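Local coordinates for GST N-terminal domain-containing protein (Pseudomonas syringae pv. tomato, PDB 3IC8) that is of unknown function but resembles glutathione S-transferases, with a thioredoxin-like N-terminal domain and a helical GST-type domain after it, at residues D225-S228 and A229-I232. Sequence-based numbering, arbitrary orientation.
Sequences DLSS and AAAI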
ATOM      1  N   ASP A 225       5.222 -24.812  11.329  1.00 20.31           N
ATOM      2  CA  ASP A 225       6.222 -25.180  12.313  1.00 20.84           C
ATOM      3  C   ASP A 225       6.577 -26.638  12.244  1.00 20.50           C
ATOM      4  O   ASP A 225       5.730 -27.447  12.009  1.00 19.97           O
ATOM      5  CB  ASP A 225       5.717 -24.917  13.708  1.00 20.82           C
ATOM      6  CG  ASP A 225       5.498 -23.480  13.976  1.00 23.04           C
ATOM      7  OD1 ASP A 225       5.815 -22.655  13.117  1.00 24.54           O
ATOM      8  OD2 ASP A 225       5.004 -23.157  15.063  1.00 26.48           O
ATOM      9  N   LEU A 226       7.844 -26.949  12.446  1.00 21.07           N
ATOM     10  CA  LEU A 226       8.298 -28.298  12.549  1.00 21.29           C
ATOM     11  C   LEU A 226       9.219 -28.383  13.719  1.00 21.62           C
ATOM     12  O   LEU A 226      10.060 -27.569  13.875  1.00 22.49           O
ATOM     13  CB  LEU A 226       9.007 -28.710  11.281  1.00 21.17           C
ATOM     14  CG  LEU A 226       9.631 -30.083  11.268  1.00 21.26           C
ATOM     15  CD1 LEU A 226       8.595 -31.091  11.288  1.00 20.81           C
ATOM     16  CD2 LEU A 226      10.550 -30.287  10.120  1.00 20.30           C
ATOM     17  N   SER A 227       9.055 -29.381  14.551  1.00 22.33           N
ATOM     18  CA  SER A 227       9.911 -29.538  15.693  1.00 22.67           C
ATOM     19  C   SER A 227      11.280 -29.969  15.275  1.00 23.12           C
ATOM     20  O   SER A 227      11.448 -30.557  14.252  1.00 23.83           O
ATOM     21  CB  SER A 227       9.325 -30.527  16.674  1.00 22.21           C
ATOM     22  OG  SER A 227       9.604 -31.837  16.312  1.00 23.32           O
ATOM     23  N   SER A 228      12.268 -29.661  16.083  1.00 23.42           N
ATOM     24  CA  SER A 228      13.630 -30.035  15.785  1.00 23.41           C
ATOM     25  C   SER A 228      13.840 -31.523  15.751  1.00 23.58           C
ATOM     26  O   SER A 228      14.608 -32.019  14.987  1.00 23.53           O
ATOM     27  CB  SER A 228      14.613 -29.347  16.712  1.00 23.53           C
ATOM     28  OG  SER A 228      14.643 -29.923  17.975  1.00 24.18           O
ATOM     29  N   ALA A 229      13.151 -32.225  16.613  1.00 24.08           N
ATOM     30  CA  ALA A 229      13.182 -33.659  16.638  1.00 24.28           C
ATOM     31  C   ALA A 229      12.595 -34.272  15.390  1.00 24.57           C
ATOM     32  O   ALA A 229      13.084 -35.247  14.893  1.00 24.87           O
ATOM     33  CB  ALA A 229      12.485 -34.157  17.849  1.00 23.77           C
ATOM     34  N   ALA A 230      11.522 -33.696  14.902  1.00 24.75           N
ATOM     35  CA  ALA A 230      10.887 -34.192  13.705  1.00 25.13           C
ATOM     36  C   ALA A 230      11.821 -34.057  12.535  1.00 25.17           C
ATOM     37  O   ALA A 230      11.835 -34.850  11.647  1.00 25.96           O
ATOM     38  CB  ALA A 230       9.626 -33.485  13.462  1.00 24.56           C
ATOM     39  N   ALA A 231      12.586 -32.999  12.546  1.00 25.72           N
ATOM     40  CA  ALA A 231      13.558 -32.733  11.528  1.00 25.42           C
ATOM     41  C   ALA A 231      14.672 -33.745  11.508  1.00 25.58           C
ATOM     42  O   ALA A 231      15.123 -34.132  10.477  1.00 25.72           O
ATOM     43  CB  ALA A 231      14.084 -31.374  11.700  1.00 25.19           C
ATOM     44  N   ILE A 232      15.132 -34.164  12.659  1.00 25.54           N
ATOM     45  CA  ILE A 232      16.106 -35.209  12.682  1.00 25.82           C
ATOM     46  C   ILE A 232      15.536 -36.489  12.093  1.00 26.63           C
ATOM     47  O   ILE A 232      16.180 -37.158  11.335  1.00 26.55           O
ATOM     48  CB  ILE A 232      16.569 -35.474  14.079  1.00 25.71           C
ATOM     49  CG1 ILE A 232      17.415 -34.320  14.544  1.00 26.32           C
ATOM     50  CG2 ILE A 232      17.388 -36.681  14.119  1.00 24.61           C
ATOM     51  CD1 ILE A 232      17.734 -34.347  15.945  1.00 25.42           C
TER
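Leu226 overlaps the first turn of helix 228-237, its CD1 lying 3.4 Å from the methyl CB of Ala230. Ser227 is the N-cap of this helix, which follows strand 222-225, the outermost strand in this chain of the sheet that also holds 28-33 and 4-8 of the thioredoxin-like fold. With CG anti to the backbone N (chi1 176°), the end of Leu226 comes up to the helix. Its two methyls then divide between neighbouring alanines. CD1 meets Ala230, and CD2 sits 4.0 Å from Ala231 CB. Leu226 also touches Ile5 and Arg30, so it lies between the helix start and strands 4-8 and 28-33.

Ser227 makes the capping bond. Its OG accepts from Ala230 N at 3.0 Å, with an N-H...O angle of 154°. A chi1 of 82° places OG between the backbone N and carbonyl carbon, facing that amide. The Ala230 methyl packs against the same hydroxyl, with CB 3.3 Å from OG. Helical bonding starts at the cap residue itself, where Ser227 O takes Ala231 N at 3.2 Å.

Ser228 OG is hydrogen-bonded to Asp42 OD2 on helix 41-47, and Ile232 touches Asp42 and Ala45 of the same helix. The next backbone bond runs from Ile232 N to Ser228 O, 3.2 Å long, and Ile232 CG1 lies 3.7 Å from the same Ser228 O.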